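Side-chain contacts in prefoldin beta subunit 2 (Thermococcus sp., PDB 3AEI), which probably captures unfolded proteins as a prefoldin subunit and passes them to a group II chaperonin: residues Ile37-Lys41 with Ser42-Ile46; Lys85-Met88 with Glu89-Lys93. All blocks are in the same frame, centred on the assembly; numbering follows the deposited sequence.

Both contacts are local, made between side chains a few residues apart, and they lie at opposite ends of an elongated chain. Contact 1 comes first in sequence: it spans the loop that leaves helix 2-37 and runs into strand 46-50, the first strand of the antiparallel hairpin. Contact 2 follows later, in the last turns of helix 59-93, which pairs with helix 2-37 in the prefoldin coiled coil. Their centres are about 46 Å apart and their nearest atoms about 32 Å. One therefore belongs to the end where subunits meet, probably the assembly body; the other to the arm's far end, which no other subunit touches and which probably reaches for client proteins, as in other prefoldins.

Contact 1. Residues Ile37-Lys41 with Ser42-Ile46; sequences ITSLK and SERRI
Three groups of this loop grip one water: S39 OG accepts a bond from it at 2.9 Å, K41 N donates to it at 2.8 Å, and R44 NH2 adds a weak bond. A second water takes a hydrogen bond from R44 NE at 2.8 Å and lies 2.7 Å from K41 O, to which it probably donates. Both waters lie at the edge of the R44 guanidinium, in its plane; since each also meets S39 or K41, the arginine is joined to the first half of the loop through solvent. S39 suits its place because OG lies between its backbone N and carbonyl carbon (chi1 66°), where it meets the water and also bonds to I36 O at the helix end. Over the guanidinium runs the aliphatic part of K41, its CD 3.8 Å above the plane and centred on it. The two chains cross at about a right angle, and K41 NZ stays 6.3 Å from R44 NH1, so methylenes meet the flat face while the like charges stay apart. Extended from CG to NE, R44 also reaches the second subunit: NH2 forms a salt bridge with its E61, NH1 a hydrogen bond with its E56 O. A leucine here would probably leave both waters short of a partner, E61 of the second subunit without its charged mate and E56 O of that subunit without a donor. In the buried part of the loop I37 and I46 meet, I37 CG2 lying 3.9 Å from I46 CD1. These isoleucines close the base of the loop where helix 2-37 ends and strand 46-50 begins: both rest on helix 59-93, I37 against K59 and I66, I46 against A62, while I46 pairs by backbone with I57 of the neighbouring strand.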
loop_
_atom_site.group_PDB
_atom_site.type_symbol
_atom_site.label_atom_id
_atom_site.label_comp_id
_atom_site.label_asym_id
_atom_site.label_seq_id
_atom_site.Cartn_x
_atom_site.Cartn_y
_atom_site.Cartn_z
ATOM N N ILE A 37 2.685 -8.500 22.509
ATOM C CA ILE A 37 1.375 -8.791 23.071
ATOM C C ILE A 37 1.454 -9.731 24.256
ATOM O O ILE A 37 0.637 -9.643 25.174
ATOM C CB ILE A 37 0.480 -9.406 21.968
ATOM C CG1 ILE A 37 0.141 -8.316 20.943
ATOM C CG2 ILE A 37 -0.805 -9.979 22.554
ATOM C CD1 ILE A 37 -0.346 -8.905 19.573
ATOM N N THR A 38 2.432 -10.618 24.245
ATOM C CA THR A 38 2.536 -11.561 25.341
ATOM C C THR A 38 3.529 -11.085 26.397
ATOM O O THR A 38 3.854 -11.835 27.307
ATOM C CB THR A 38 2.931 -12.952 24.831
ATOM O OG1 THR A 38 4.244 -12.893 24.224
ATOM C CG2 THR A 38 1.911 -13.463 23.825
ATOM N N SER A 39 3.989 -9.842 26.291
ATOM C CA SER A 39 4.946 -9.312 27.268
ATOM C C SER A 39 4.242 -8.937 28.569
ATOM O O SER A 39 3.030 -9.062 28.696
ATOM C CB SER A 39 5.741 -8.118 26.701
ATOM O OG SER A 39 4.956 -6.967 26.447
ATOM N N LEU A 40 4.996 -8.447 29.537
ATOM C CA LEU A 40 4.417 -8.151 30.837
ATOM C C LEU A 40 3.420 -7.004 30.978
ATOM O O LEU A 40 2.458 -7.139 31.736
ATOM C CB LEU A 40 5.556 -7.971 31.831
ATOM C CG LEU A 40 5.255 -8.105 33.316
ATOM C CD1 LEU A 40 4.762 -9.527 33.652
ATOM C CD2 LEU A 40 6.555 -7.792 34.049
ATOM N N LYS A 41 3.628 -5.891 30.277
ATOM C CA LYS A 41 2.718 -4.750 30.401
ATOM C C LYS A 41 1.274 -5.243 30.426
ATOM O O LYS A 41 0.840 -5.999 29.546
ATOM C CB LYS A 41 2.911 -3.738 29.264
ATOM C CG LYS A 41 1.959 -2.541 29.359
ATOM C CD LYS A 41 2.319 -1.408 28.406
ATOM C CE LYS A 41 1.269 -0.295 28.451
ATOM N NZ LYS A 41 1.064 0.212 29.841
ATOM N N SER A 42 0.541 -4.796 31.443
ATOM C CA SER A 42 -0.836 -5.220 31.677
ATOM C C SER A 42 -1.870 -4.924 30.606
ATOM O O SER A 42 -2.565 -5.827 30.144
ATOM C CB SER A 42 -1.335 -4.652 33.008
ATOM O OG SER A 42 -1.416 -3.237 32.973
ATOM N N GLU A 43 -1.984 -3.669 30.207
ATOM C CA GLU A 43 -2.985 -3.342 29.221
ATOM C C GLU A 43 -2.471 -2.751 27.931
ATOM O O GLU A 43 -1.773 -1.736 27.923
ATOM C CB GLU A 43 -4.023 -2.392 29.827
ATOM C CG GLU A 43 -5.407 -3.006 30.050
ATOM C CD GLU A 43 -5.373 -4.337 30.797
ATOM O OE1 GLU A 43 -5.195 -5.389 30.141
ATOM O OE2 GLU A 43 -5.520 -4.329 32.040
ATOM N N ARG A 44 -2.795 -3.436 26.843
ATOM C CA ARG A 44 -2.475 -2.966 25.506
ATOM C C ARG A 44 -3.684 -3.304 24.679
ATOM O O ARG A 44 -4.058 -4.488 24.548
ATOM C CB ARG A 44 -1.299 -3.692 24.833
ATOM C CG ARG A 44 0.098 -3.411 25.375
ATOM C CD ARG A 44 1.137 -4.276 24.622
ATOM N NE ARG A 44 2.433 -4.277 25.317
ATOM C CZ ARG A 44 3.361 -3.323 25.208
ATOM N NH1 ARG A 44 3.168 -2.268 24.419
ATOM N NH2 ARG A 44 4.486 -3.418 25.886
ATOM N N ARG A 45 -4.284 -2.270 24.117
ATOM C CA ARG A 45 -5.406 -2.462 23.230
ATOM C C ARG A 45 -4.816 -2.982 21.915
ATOM O O ARG A 45 -3.674 -2.678 21.579
ATOM C CB ARG A 45 -6.121 -1.135 22.990
ATOM C CG ARG A 45 -6.906 -0.649 24.228
ATOM C CD ARG A 45 -7.816 0.504 23.796
ATOM N NE ARG A 45 -8.526 1.155 24.888
ATOM C CZ ARG A 45 -9.756 0.845 25.281
ATOM N NH1 ARG A 45 -10.425 -0.123 24.672
ATOM N NH2 ARG A 45 -10.327 1.522 26.271
ATOM N N ILE A 46 -5.592 -3.793 21.201
ATOM C CA ILE A 46 -5.154 -4.340 19.919
ATOM C C ILE A 46 -6.303 -4.185 18.912
ATOM O O ILE A 46 -7.492 -4.360 19.241
ATOM C CB ILE A 46 -4.814 -5.838 20.018
ATOM C CG1 ILE A 46 -3.734 -6.067 21.106
ATOM C CG2 ILE A 46 -4.282 -6.314 18.690
ATOM C CD1 ILE A 46 -3.683 -7.572 21.606
HETATM O O HOH W 1 5.657 -5.104 28.513
HETATM O O HOH W 2 1.679 -6.360 26.963
#

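Contact 2. Residues Lys85-Met88 with Glu89-Lys93; sequences KEIM and EELSK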
loop_
_atom_site.group_PDB
_atom_site.type_symbol
_atom_site.label_atom_id
_atom_site.label_comp_id
_atom_site.label_asym_id
_atom_site.label_seq_id
_atom_site.Cartn_x
_atom_site.Cartn_y
_atom_site.Cartn_z
ATOM N N LYS A 85 14.399 -23.500 -5.235
ATOM C CA LYS A 85 15.426 -24.528 -5.132
ATOM C C LYS A 85 15.605 -25.218 -6.476
ATOM O O LYS A 85 16.726 -25.341 -6.988
ATOM C CB LYS A 85 15.001 -25.541 -4.063
ATOM C CG LYS A 85 15.910 -26.752 -3.891
ATOM C CD LYS A 85 17.228 -26.394 -3.225
ATOM C CE LYS A 85 17.805 -27.592 -2.459
ATOM N NZ LYS A 85 17.931 -28.826 -3.294
ATOM N N GLU A 86 14.492 -25.641 -7.057
ATOM C CA GLU A 86 14.513 -26.324 -8.354
ATOM C C GLU A 86 15.164 -25.459 -9.436
ATOM O O GLU A 86 16.031 -25.925 -10.194
ATOM C CB GLU A 86 13.092 -26.669 -8.784
ATOM C CG GLU A 86 12.392 -27.620 -7.829
ATOM C CD GLU A 86 10.887 -27.688 -8.044
ATOM O OE1 GLU A 86 10.246 -28.559 -7.420
ATOM O OE2 GLU A 86 10.342 -26.872 -8.825
ATOM N N ILE A 87 14.726 -24.208 -9.516
ATOM C CA ILE A 87 15.254 -23.284 -10.512
ATOM C C ILE A 87 16.751 -23.043 -10.305
ATOM O O ILE A 87 17.535 -23.072 -11.273
ATOM C CB ILE A 87 14.498 -21.932 -10.484
ATOM C CG1 ILE A 87 13.033 -22.143 -10.863
ATOM C CG2 ILE A 87 15.164 -20.927 -11.443
ATOM C CD1 ILE A 87 12.148 -20.907 -10.557
ATOM N N MET A 88 17.173 -22.823 -9.064
ATOM C CA MET A 88 18.589 -22.582 -8.843
ATOM C C MET A 88 19.404 -23.784 -9.317
ATOM O O MET A 88 20.517 -23.629 -9.826
ATOM C CB MET A 88 18.853 -22.272 -7.365
ATOM C CG MET A 88 18.248 -20.951 -6.951
ATOM S SD MET A 88 18.588 -20.503 -5.248
ATOM C CE MET A 88 17.414 -21.492 -4.398
ATOM N N GLU A 89 18.843 -24.977 -9.172
ATOM C CA GLU A 89 19.536 -26.180 -9.608
ATOM C C GLU A 89 19.611 -26.222 -11.133
ATOM O O GLU A 89 20.638 -26.607 -11.696
ATOM C CB GLU A 89 18.830 -27.432 -9.082
ATOM C CG GLU A 89 18.703 -27.482 -7.569
ATOM C CD GLU A 89 18.021 -28.751 -7.073
ATOM O OE1 GLU A 89 17.091 -29.231 -7.760
ATOM O OE2 GLU A 89 18.406 -29.257 -5.990
ATOM N N GLU A 90 18.535 -25.831 -11.809
ATOM C CA GLU A 90 18.556 -25.839 -13.273
ATOM C C GLU A 90 19.614 -24.854 -13.737
ATOM O O GLU A 90 20.416 -25.149 -14.624
ATOM C CB GLU A 90 17.217 -25.417 -13.865
ATOM C CG GLU A 90 16.103 -26.427 -13.768
ATOM C CD GLU A 90 14.853 -25.969 -14.510
ATOM O OE1 GLU A 90 14.928 -25.755 -15.740
ATOM O OE2 GLU A 90 13.796 -25.819 -13.863
ATOM N N LEU A 91 19.603 -23.672 -13.139
ATOM C CA LEU A 91 20.567 -22.648 -13.500
ATOM C C LEU A 91 21.982 -23.177 -13.313
ATOM O O LEU A 91 22.875 -22.850 -14.088
ATOM C CB LEU A 91 20.356 -21.385 -12.655
ATOM C CG LEU A 91 19.160 -20.555 -13.142
ATOM C CD1 LEU A 91 18.811 -19.452 -12.160
ATOM C CD2 LEU A 91 19.490 -19.969 -14.490
ATOM N N SER A 92 22.177 -24.015 -12.298
ATOM C CA SER A 92 23.502 -24.566 -12.025
ATOM C C SER A 92 23.916 -25.593 -13.084
ATOM O O SER A 92 25.075 -25.629 -13.502
ATOM C CB SER A 92 23.522 -25.192 -10.628
ATOM O OG SER A 92 24.793 -25.024 -10.035
ATOM N N LYS A 93 22.970 -26.420 -13.522
ATOM C CA LYS A 93 23.245 -27.431 -14.541
ATOM C C LYS A 93 23.581 -26.834 -15.914
ATOM O O LYS A 93 24.196 -27.497 -16.744
ATOM C CB LYS A 93 22.046 -28.373 -14.687
ATOM C CG LYS A 93 21.749 -29.199 -13.451
ATOM C CD LYS A 93 20.418 -29.940 -13.570
ATOM C CE LYS A 93 20.087 -30.708 -12.291
ATOM N NZ LYS A 93 18.732 -31.325 -12.341
#
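This is an i to i+4 contact within one helix, on the last turns of helix 59-93, the second helix of the prefoldin coiled coil. Backbone bonds from E89, E90, L91 and S92 back to K85, E86, I87 and M88 set the spacing; that of L91 N to I87 O is 2.8 Å long. Residue types then divide by face. I87 and L91 turn toward helix 2-37, side by side and pointing the same way, with I87 CG2 4.0 Å from L91 CD1; I87 packs on I16 and on the side chain of E12, and L91 on L9, which places both in the seam between the two helices. E90 flanks that seam, and its carboxylate forms a salt bridge with R5 of the partner helix, a charged residue suited to the border of the apolar strip. K85 and E89, whose long chains can span a turn, pair their opposite charges along the helix. The lysine folds to do so, bending at chi2 (72°) and again at chi4; K85 NZ, 2.8 Å from E89 OE2, meets it from above the carboxylate plane, 43° out of it.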